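Local coordinates for protein chloride intracellular channel exc-4 (Caenorhabditis elegans, PDB 2YV9) that may insert into membranes to form chloride ion channels and is required to regulate lumen size as the excretory canal grows, at residues N170-L175 with F218-A223; Y224-Y229 with H269-K274; Q78-I83 with T92-I97. One frame throughout, in Å; residues are numbered along the deposited sequence.

Interaction 1 of 3, residues N170-L175 with F218-A223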
loop_
_atom_site.group_PDB
_atom_site.type_symbol
_atom_site.label_atom_id
_atom_site.label_comp_id
_atom_site.label_asym_id
_atom_site.label_seq_id
_atom_site.Cartn_x
_atom_site.Cartn_y
_atom_site.Cartn_z
ATOM N N ASN A 170 -20.599 -6.517 -18.458
ATOM C CA ASN A 170 -19.512 -7.488 -18.742
ATOM C C ASN A 170 -19.322 -8.498 -17.598
ATOM O O ASN A 170 -19.226 -9.710 -17.805
ATOM C CB ASN A 170 -18.215 -6.765 -19.053
ATOM C CG ASN A 170 -18.255 -5.995 -20.385
ATOM O OD1 ASN A 170 -19.110 -6.225 -21.230
ATOM N ND2 ASN A 170 -17.306 -5.069 -20.553
ATOM N N ILE A 171 -19.329 -7.996 -16.379
ATOM C CA ILE A 171 -19.304 -8.852 -15.199
ATOM C C ILE A 171 -20.545 -9.762 -15.045
ATOM O O ILE A 171 -20.412 -10.976 -14.749
ATOM C CB ILE A 171 -19.027 -7.995 -13.939
ATOM C CG1 ILE A 171 -17.702 -7.201 -14.097
ATOM C CG2 ILE A 171 -18.995 -8.897 -12.700
ATOM C CD1 ILE A 171 -17.386 -6.246 -12.912
ATOM N N ASP A 172 -21.737 -9.210 -15.265
ATOM C CA ASP A 172 -22.927 -10.035 -15.338
ATOM C C ASP A 172 -22.732 -11.186 -16.320
ATOM O O ASP A 172 -23.055 -12.296 -15.983
ATOM C CB ASP A 172 -24.123 -9.217 -15.782
ATOM C CG ASP A 172 -25.437 -9.970 -15.646
ATOM O OD1 ASP A 172 -25.869 -10.318 -14.533
ATOM O OD2 ASP A 172 -26.095 -10.160 -16.703
ATOM N N GLN A 173 -22.215 -10.855 -17.508
ATOM C CA GLN A 173 -22.013 -11.837 -18.585
ATOM C C GLN A 173 -21.018 -12.910 -18.165
ATOM O O GLN A 173 -21.263 -14.114 -18.376
ATOM C CB GLN A 173 -21.553 -11.125 -19.864
ATOM C CG GLN A 173 -22.702 -10.387 -20.556
ATOM C CD GLN A 173 -22.243 -9.491 -21.726
ATOM O OE1 GLN A 173 -21.693 -9.985 -22.710
ATOM N NE2 GLN A 173 -22.483 -8.171 -21.617
ATOM N N LEU A 174 -19.912 -12.491 -17.560
ATOM C CA LEU A 174 -18.923 -13.444 -17.037
ATOM C C LEU A 174 -19.508 -14.393 -15.995
ATOM O O LEU A 174 -19.277 -15.599 -16.008
ATOM C CB LEU A 174 -17.754 -12.680 -16.427
ATOM C CG LEU A 174 -16.634 -13.522 -15.828
ATOM C CD1 LEU A 174 -16.123 -14.533 -16.899
ATOM C CD2 LEU A 174 -15.532 -12.609 -15.316
ATOM N N LEU A 175 -20.284 -13.858 -15.063
ATOM C CA LEU A 175 -20.895 -14.670 -14.057
ATOM C C LEU A 175 -21.913 -15.630 -14.631
ATOM O O LEU A 175 -22.065 -16.758 -14.133
ATOM C CB LEU A 175 -21.561 -13.775 -13.010
ATOM C CG LEU A 175 -20.595 -13.087 -12.055
ATOM C CD1 LEU A 175 -21.350 -11.905 -11.328
ATOM C CD2 LEU A 175 -19.958 -14.030 -10.972
ATOM N N PHE A 218 -29.386 -7.139 -14.676
ATOM C CA PHE A 218 -28.153 -7.902 -14.530
ATOM C C PHE A 218 -28.306 -8.931 -13.391
ATOM O O PHE A 218 -27.758 -8.799 -12.277
ATOM C CB PHE A 218 -26.985 -6.971 -14.238
ATOM C CG PHE A 218 -26.700 -5.974 -15.322
ATOM C CD1 PHE A 218 -27.160 -6.140 -16.635
ATOM C CD2 PHE A 218 -25.944 -4.848 -15.025
ATOM C CE1 PHE A 218 -26.884 -5.185 -17.600
ATOM C CE2 PHE A 218 -25.622 -3.925 -15.981
ATOM C CZ PHE A 218 -26.094 -4.064 -17.268
ATOM N N THR A 219 -29.063 -9.996 -13.656
ATOM C CA THR A 219 -29.467 -10.918 -12.604
ATOM C C THR A 219 -28.327 -11.699 -11.947
ATOM O O THR A 219 -28.354 -11.962 -10.735
ATOM C CB THR A 219 -30.444 -11.965 -13.171
ATOM O OG1 THR A 219 -31.360 -11.308 -14.044
ATOM C CG2 THR A 219 -31.177 -12.695 -12.075
ATOM N N HIS A 220 -27.349 -12.128 -12.758
ATOM C CA HIS A 220 -26.199 -12.885 -12.245
ATOM C C HIS A 220 -25.337 -11.996 -11.354
ATOM O O HIS A 220 -24.854 -12.427 -10.320
ATOM C CB HIS A 220 -25.370 -13.482 -13.365
ATOM C CG HIS A 220 -26.013 -14.697 -13.969
ATOM N ND1 HIS A 220 -27.043 -14.595 -14.875
ATOM C CD2 HIS A 220 -25.895 -16.009 -13.666
ATOM C CE1 HIS A 220 -27.470 -15.814 -15.175
ATOM N NE2 HIS A 220 -26.807 -16.685 -14.433
ATOM N N LEU A 221 -25.173 -10.739 -11.787
ATOM C CA LEU A 221 -24.407 -9.769 -10.985
ATOM C C LEU A 221 -25.123 -9.545 -9.673
ATOM O O LEU A 221 -24.474 -9.457 -8.622
ATOM C CB LEU A 221 -24.270 -8.475 -11.734
ATOM C CG LEU A 221 -23.534 -7.325 -11.039
ATOM C CD1 LEU A 221 -22.143 -7.724 -10.809
ATOM C CD2 LEU A 221 -23.634 -6.063 -11.874
ATOM N N TRP A 222 -26.447 -9.359 -9.739
ATOM C CA TRP A 222 -27.214 -9.091 -8.509
ATOM C C TRP A 222 -27.162 -10.309 -7.621
ATOM O O TRP A 222 -27.118 -10.217 -6.384
ATOM C CB TRP A 222 -28.639 -8.662 -8.828
ATOM C CG TRP A 222 -28.766 -7.170 -9.010
ATOM C CD1 TRP A 222 -28.975 -6.492 -10.151
ATOM C CD2 TRP A 222 -28.723 -6.207 -7.965
ATOM N NE1 TRP A 222 -29.082 -5.140 -9.887
ATOM C CE2 TRP A 222 -28.905 -4.961 -8.534
ATOM C CE3 TRP A 222 -28.530 -6.296 -6.590
ATOM C CZ2 TRP A 222 -28.872 -3.791 -7.759
ATOM C CZ3 TRP A 222 -28.507 -5.156 -5.833
ATOM C CH2 TRP A 222 -28.688 -3.943 -6.397
ATOM N N ALA A 223 -27.153 -11.505 -8.222
ATOM C CA ALA A 223 -26.969 -12.699 -7.425
ATOM C C ALA A 223 -25.609 -12.762 -6.671
ATOM O O ALA A 223 -25.503 -13.225 -5.539
ATOM C CB ALA A 223 -27.123 -13.958 -8.270
HETATM O O HOH W 1 -27.757 -12.069 -16.005
#

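Interaction 2 of 3, residues Y224-Y229 with H269-K274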
loop_
_atom_site.group_PDB
_atom_site.type_symbol
_atom_site.label_atom_id
_atom_site.label_comp_id
_atom_site.label_asym_id
_atom_site.label_seq_id
_atom_site.Cartn_x
_atom_site.Cartn_y
_atom_site.Cartn_z
ATOM N N TYR A 224 -24.576 -12.260 -7.319
ATOM C CA TYR A 224 -23.248 -12.176 -6.741
ATOM C C TYR A 224 -23.240 -11.111 -5.614
ATOM O O TYR A 224 -22.642 -11.309 -4.546
ATOM C CB TYR A 224 -22.261 -11.840 -7.854
ATOM C CG TYR A 224 -20.840 -11.624 -7.449
ATOM C CD1 TYR A 224 -19.951 -12.694 -7.281
ATOM C CD2 TYR A 224 -20.333 -10.322 -7.260
ATOM C CE1 TYR A 224 -18.694 -12.494 -6.889
ATOM C CE2 TYR A 224 -19.011 -10.133 -6.868
ATOM C CZ TYR A 224 -18.192 -11.199 -6.747
ATOM O OH TYR A 224 -16.897 -11.041 -6.373
ATOM N N ILE A 225 -23.960 -10.012 -5.812
ATOM C CA ILE A 225 -24.078 -9.019 -4.720
ATOM C C ILE A 225 -24.830 -9.669 -3.533
ATOM O O ILE A 225 -24.459 -9.539 -2.355
ATOM C CB ILE A 225 -24.770 -7.753 -5.230
ATOM C CG1 ILE A 225 -23.843 -7.042 -6.245
ATOM C CG2 ILE A 225 -25.146 -6.817 -4.037
ATOM C CD1 ILE A 225 -24.521 -6.013 -7.121
ATOM N N LEU A 226 -25.902 -10.386 -3.826
ATOM C CA LEU A 226 -26.579 -11.164 -2.779
ATOM C C LEU A 226 -25.633 -12.128 -2.068
ATOM O O LEU A 226 -25.638 -12.194 -0.857
ATOM C CB LEU A 226 -27.767 -11.905 -3.367
ATOM C CG LEU A 226 -28.608 -12.734 -2.386
ATOM C CD1 LEU A 226 -29.028 -12.016 -1.088
ATOM C CD2 LEU A 226 -29.862 -13.309 -3.156
ATOM N N THR A 227 -24.806 -12.832 -2.832
ATOM C CA THR A 227 -23.773 -13.666 -2.252
ATOM C C THR A 227 -22.919 -12.838 -1.291
ATOM O O THR A 227 -22.659 -13.260 -0.195
ATOM C CB THR A 227 -22.975 -14.368 -3.336
ATOM O OG1 THR A 227 -23.895 -15.227 -4.041
ATOM C CG2 THR A 227 -21.861 -15.168 -2.742
ATOM N N ALA A 228 -22.534 -11.632 -1.691
ATOM C CA ALA A 228 -21.752 -10.766 -0.796
ATOM C C ALA A 228 -22.444 -10.547 0.561
ATOM O O ALA A 228 -21.855 -10.643 1.626
ATOM C CB ALA A 228 -21.548 -9.391 -1.469
ATOM N N TYR A 229 -23.695 -10.186 0.454
ATOM C CA TYR A 229 -24.546 -9.824 1.596
ATOM C C TYR A 229 -24.895 -11.055 2.431
ATOM O O TYR A 229 -25.554 -10.887 3.454
ATOM C CB TYR A 229 -25.815 -9.156 1.069
ATOM C CG TYR A 229 -25.612 -7.862 0.321
ATOM C CD1 TYR A 229 -24.418 -7.112 0.452
ATOM C CD2 TYR A 229 -26.655 -7.270 -0.396
ATOM C CE1 TYR A 229 -24.275 -5.869 -0.215
ATOM C CE2 TYR A 229 -26.500 -6.041 -1.020
ATOM C CZ TYR A 229 -25.295 -5.362 -0.925
ATOM O OH TYR A 229 -25.155 -4.137 -1.547
ATOM N N HIS A 269 -28.129 -3.718 2.951
ATOM C CA HIS A 269 -27.832 -4.920 2.221
ATOM C C HIS A 269 -29.116 -5.531 1.703
ATOM O O HIS A 269 -29.492 -6.618 2.119
ATOM C CB HIS A 269 -27.128 -5.922 3.143
ATOM C CG HIS A 269 -25.770 -5.487 3.568
ATOM N ND1 HIS A 269 -25.018 -6.165 4.500
ATOM C CD2 HIS A 269 -25.015 -4.441 3.161
ATOM C CE1 HIS A 269 -23.853 -5.565 4.639
ATOM N NE2 HIS A 269 -23.836 -4.500 3.859
ATOM N N THR A 270 -29.733 -4.834 0.772
ATOM C CA THR A 270 -31.066 -5.150 0.300
ATOM C C THR A 270 -31.067 -5.209 -1.201
ATOM O O THR A 270 -30.688 -4.258 -1.867
ATOM C CB THR A 270 -32.002 -4.038 0.757
ATOM O OG1 THR A 270 -32.097 -4.117 2.185
ATOM C CG2 THR A 270 -33.362 -4.181 0.127
ATOM N N ILE A 271 -31.513 -6.336 -1.729
ATOM C CA ILE A 271 -31.655 -6.557 -3.135
ATOM C C ILE A 271 -33.026 -6.053 -3.618
ATOM O O ILE A 271 -34.040 -6.270 -2.945
ATOM C CB ILE A 271 -31.602 -8.086 -3.415
ATOM C CG1 ILE A 271 -30.309 -8.686 -2.822
ATOM C CG2 ILE A 271 -31.736 -8.347 -4.923
ATOM C CD1 ILE A 271 -29.009 -8.044 -3.336
ATOM N N PRO A 272 -33.076 -5.372 -4.775
ATOM C CA PRO A 272 -34.406 -4.982 -5.252
ATOM C C PRO A 272 -35.370 -6.178 -5.399
ATOM O O PRO A 272 -34.960 -7.320 -5.711
ATOM C CB PRO A 272 -34.133 -4.340 -6.613
ATOM C CG PRO A 272 -32.726 -3.848 -6.495
ATOM C CD PRO A 272 -32.012 -4.888 -5.673
ATOM N N GLU A 273 -36.658 -5.864 -5.250
ATOM C CA GLU A 273 -37.674 -6.906 -5.154
ATOM C C GLU A 273 -37.767 -7.805 -6.384
ATOM O O GLU A 273 -37.841 -9.042 -6.264
ATOM C CB GLU A 273 -39.052 -6.262 -4.914
ATOM C CG GLU A 273 -40.224 -7.242 -4.848
ATOM C CD GLU A 273 -41.456 -6.569 -4.283
ATOM O OE1 GLU A 273 -42.203 -5.978 -5.095
ATOM O OE2 GLU A 273 -41.601 -6.563 -3.038
ATOM N N LYS A 274 -37.885 -7.168 -7.547
ATOM C CA LYS A 274 -38.085 -7.901 -8.814
ATOM C C LYS A 274 -36.819 -8.659 -9.138
ATOM O O LYS A 274 -36.861 -9.740 -9.725
ATOM C CB LYS A 274 -38.413 -6.936 -9.944
ATOM C CG LYS A 274 -38.691 -7.597 -11.308
ATOM C CD LYS A 274 -39.670 -8.770 -11.219
ATOM C CE LYS A 274 -40.100 -9.235 -12.599
ATOM N NZ LYS A 274 -41.159 -10.275 -12.466
HETATM O O HOH W 2 -26.240 -8.779 4.801
#

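Interaction 3 of 3, residues Q78-I83 with T92-I97. With CA (calcium ion), chain C.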
loop_
_atom_site.group_PDB
_atom_site.type_symbol
_atom_site.label_atom_id
_atom_site.label_comp_id
_atom_site.label_asym_id
_atom_site.label_seq_id
_atom_site.Cartn_x
_atom_site.Cartn_y
_atom_site.Cartn_z
ATOM N N GLN A 78 0.073 4.356 6.138
ATOM C CA GLN A 78 -1.377 4.460 6.225
ATOM C C GLN A 78 -2.013 3.088 6.325
ATOM O O GLN A 78 -1.419 2.088 5.799
ATOM C CB GLN A 78 -1.932 5.104 4.934
ATOM C CG GLN A 78 -1.459 6.546 4.735
ATOM C CD GLN A 78 -1.849 7.421 5.902
ATOM O OE1 GLN A 78 -0.991 7.961 6.636
ATOM N NE2 GLN A 78 -3.142 7.559 6.113
ATOM N N PRO A 79 -3.221 3.031 6.928
ATOM C CA PRO A 79 -3.929 1.780 6.890
ATOM C C PRO A 79 -4.213 1.420 5.459
ATOM O O PRO A 79 -4.298 2.299 4.608
ATOM C CB PRO A 79 -5.224 2.054 7.654
ATOM C CG PRO A 79 -4.965 3.260 8.451
ATOM C CD PRO A 79 -3.995 4.045 7.659
ATOM N N PRO A 80 -4.332 0.109 5.182
ATOM C CA PRO A 80 -4.197 -0.997 6.123
ATOM C C PRO A 80 -2.758 -1.273 6.549
ATOM O O PRO A 80 -1.799 -1.158 5.760
ATOM C CB PRO A 80 -4.682 -2.196 5.316
ATOM C CG PRO A 80 -4.377 -1.818 3.896
ATOM C CD PRO A 80 -4.550 -0.368 3.795
ATOM N N ILE A 81 -2.627 -1.634 7.827
ATOM C CA ILE A 81 -1.366 -2.036 8.420
ATOM C C ILE A 81 -1.689 -3.305 9.248
ATOM O O ILE A 81 -2.682 -3.340 9.968
ATOM C CB ILE A 81 -0.773 -0.951 9.390
ATOM C CG1 ILE A 81 -0.273 0.220 8.570
ATOM C CG2 ILE A 81 0.397 -1.486 10.141
ATOM C CD1 ILE A 81 -0.072 1.461 9.424
ATOM N N MET A 82 -0.832 -4.319 9.169
ATOM C CA MET A 82 -1.025 -5.576 9.875
ATOM C C MET A 82 0.161 -5.846 10.775
ATOM O O MET A 82 1.347 -5.681 10.328
ATOM C CB MET A 82 -1.269 -6.734 8.907
ATOM C CG MET A 82 -1.763 -8.002 9.610
ATOM S SD MET A 82 -2.269 -9.255 8.412
ATOM C CE MET A 82 -0.761 -9.782 7.659
ATOM N N ILE A 83 -0.145 -6.199 12.049
ATOM C CA ILE A 83 0.863 -6.450 13.060
ATOM C C ILE A 83 0.847 -7.895 13.468
ATOM O O ILE A 83 -0.250 -8.474 13.669
ATOM C CB ILE A 83 0.647 -5.631 14.365
ATOM C CG1 ILE A 83 0.372 -4.169 14.044
ATOM C CG2 ILE A 83 1.881 -5.731 15.221
ATOM C CD1 ILE A 83 1.367 -3.595 13.255
ATOM N N THR A 92 3.472 -2.947 6.827
ATOM C CA THR A 92 2.859 -1.653 6.535
ATOM C C THR A 92 2.530 -1.493 5.050
ATOM O O THR A 92 1.694 -0.672 4.708
ATOM C CB THR A 92 3.741 -0.471 7.004
ATOM O OG1 THR A 92 4.980 -0.494 6.292
ATOM C CG2 THR A 92 3.996 -0.587 8.508
ATOM N N ASP A 93 3.134 -2.309 4.181
ATOM C CA ASP A 93 3.029 -2.185 2.744
ATOM C C ASP A 93 2.083 -3.260 2.263
ATOM O O ASP A 93 2.146 -4.408 2.752
ATOM C CB ASP A 93 4.388 -2.363 2.068
ATOM C CG ASP A 93 4.348 -2.129 0.562
ATOM O OD1 ASP A 93 3.786 -2.978 -0.162
ATOM O OD2 ASP A 93 4.888 -1.094 0.074
ATOM N N ASN A 94 1.198 -2.909 1.340
ATOM C CA ASN A 94 0.153 -3.872 0.897
ATOM C C ASN A 94 0.756 -5.135 0.301
ATOM O O ASN A 94 0.142 -6.248 0.383
ATOM C CB ASN A 94 -0.874 -3.191 -0.040
ATOM C CG ASN A 94 -1.788 -2.207 0.704
ATOM O OD1 ASN A 94 -1.626 -1.993 1.910
ATOM N ND2 ASN A 94 -2.786 -1.677 0.014
ATOM N N ARG A 95 1.941 -5.027 -0.301
ATOM C CA ARG A 95 2.621 -6.241 -0.821
ATOM C C ARG A 95 2.950 -7.207 0.359
ATOM O O ARG A 95 2.793 -8.429 0.246
ATOM C CB ARG A 95 3.930 -5.872 -1.569
ATOM C CG ARG A 95 3.669 -5.105 -2.852
ATOM C CD ARG A 95 4.949 -4.486 -3.418
ATOM N NE ARG A 95 5.435 -3.380 -2.580
ATOM C CZ ARG A 95 6.653 -2.861 -2.649
ATOM N NH1 ARG A 95 7.517 -3.235 -3.585
ATOM N NH2 ARG A 95 6.989 -1.854 -1.840
ATOM N N GLU A 96 3.442 -6.654 1.457
ATOM C CA GLU A 96 3.807 -7.397 2.661
ATOM C C GLU A 96 2.581 -8.053 3.316
ATOM O O GLU A 96 2.609 -9.237 3.677
ATOM C CB GLU A 96 4.459 -6.454 3.674
ATOM C CG GLU A 96 5.788 -5.862 3.231
ATOM C CD GLU A 96 6.277 -4.736 4.175
ATOM O OE1 GLU A 96 5.474 -4.097 4.891
ATOM O OE2 GLU A 96 7.492 -4.502 4.195
ATOM N N ILE A 97 1.486 -7.304 3.428
ATOM C CA ILE A 97 0.255 -7.820 4.079
ATOM C C ILE A 97 -0.265 -8.956 3.225
ATOM O O ILE A 97 -0.537 -10.048 3.739
ATOM C CB ILE A 97 -0.818 -6.718 4.248
ATOM C CG1 ILE A 97 -0.289 -5.587 5.154
ATOM C CG2 ILE A 97 -2.138 -7.260 4.782
ATOM C CD1 ILE A 97 -1.192 -4.312 5.105
HETATM CA CA CA C . -0.591 0.178 3.808
HETATM O O HOH W 3 1.199 2.495 4.076
HETATM O O HOH W 4 -1.931 2.067 2.457
#

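Interaction 1 of 3, residues N170-L175 with F218-A223
D172 on helix 155-178 reaches the opening turn of helix 219-228, where it accepts the L221 amide and is linked through a water to H220; the site is a nearly perpendicular helix-helix packing in the all-helical C-terminal domain of the GST fold. The local axes come within 7.8 Å and their directions differ by 83°. With CG turned anti to the backbone N (chi1 -170°), the D172 side chain reaches across the gap, and OD1 accepts the L221 backbone N at 2.9 Å. That bond is fairly straight (160° at the hydrogen) and uses the anti lone pair of OD1. F218, at the N-cap position, has no polar side chain, and the acceptor for this amide comes instead from the neighbouring helix. Electrostatically, the amide-rich helix start would be expected to stabilise a negative carboxylate here. The second oxygen works through water: water 1 donates to D172 OD2 at 2.6 Å and is also hydrogen-bonded to H220 ND1 at 2.9 Å, lying in the plane of the imidazole at its edge. With an alanine in place of D172, the L221 amide would probably lose this acceptor and water 1 one of its anchors, leaving the H220 ring less firmly held against turning. F218 passes the carboxylate with its backbone, CA 3.6 Å from D172 CG. Next to this polar group, L175 and I171 make the apolar part. L175 presses its CB against H220 CB at 3.8 Å, while its CD1 branch meets the helix backbone at L221 CA, 3.7 Å away. L195 and L199 of helix 190-210 border the same region, touching I171 and L221 respectively. Between those two residues the methyl ends meet directly, I171 CG2 lying 3.9 Å from L221 CD1.

Interaction 2 of 3, residues Y224-Y229 with H269-K274
The backbone O of Y229 takes a short hydrogen bond, 2.6 Å, from water 2, which is also bonded to H269 ND1, so one water joins Y229 to the loop preceding helix 273-280. Beside this bridge the two rings form an offset stack: their centroids are 4.5 Å apart and the planes only 8° from parallel. The overlap is partial, with H269 CD2 lying 3.7 Å from Y229 CE1, and the histidine backbone shares the same tyrosine face. There H269 CA makes a CH-pi contact 3.8 Å from the centroid of the Y229 ring, 19° off its normal. The opposite face of the tyrosine is met by I225 O, four residues earlier in the chain. The phenol OH is bonded to H200 ND1 of helix 190-210, which fixes the far end of the ring. I271 completes the contact: folded at chi2 (-57°), it puts CD1 3.8 Å from Y229 CD2, while its CG1 lies 4.0 Å from L226 CD1. The contact thus rests on ring stacking and aliphatic packing, its polar link being carried by one water between Y229 O and H269 ND1, which together with the stack would probably limit turning of the imidazole.

Interaction 3 of 3, residues Q78-I83 with T92-I97
A calcium site in the thioredoxin-like N-terminal domain brings together the cis-proline loop before strand 81-84 and the turn leading into helix 94-107. The peptide bond preceding P80 is cis, as is characteristic of the thioredoxin fold. Both segments supply carbonyl oxygens to the calcium ion: Q78 O and P80 O (2.7 Å to the metal) from one, T92 O (2.6 Å) from the other, with water 4 as a further ligand. Water 3 adds a second link, accepting from Q78 N and donating to T92 O. Immediately beyond T92, D93 and E96 form a capping box. D93 OD1 accepts the R95 backbone N at 2.8 Å, and E96 OE1 returns the bond by accepting D93 N at 3.0 Å. R95 also grips the D93 carboxylate side-on through NE and NH2, and its NH1 makes salt bridges to E42 and E98 of the second subunit. Next to the ion, I97 CD1 packs on P80 CB at 4.1 Å, and I97 CG1 is 4.0 Å from M82 CB. Because the M82 chain bends at chi3 (70°), its terminal methyl turns back onto the helix, CE resting 3.9 Å from I97 O.

In the fold
Interaction 3 comes first along the chain, followed by interaction 1 and then interaction 2. The last two have centres 12 Å apart and share helix 219-228: interaction 1 holds its first turns against helix 155-178, while interaction 2 sets I225, L226 and Y229 against the loop leading to helix 273-280. They touch directly, W222 packing on I271 and P272, and L175 on Y224. Interaction 3 lies on the opposite side of the chain's centre, about 32 and 31 Å away between centres, in the thioredoxin-like domain. Two contacts therefore knit the helical domain, while the third lies in the N-terminal domain, which is thought to change conformation on membrane insertion.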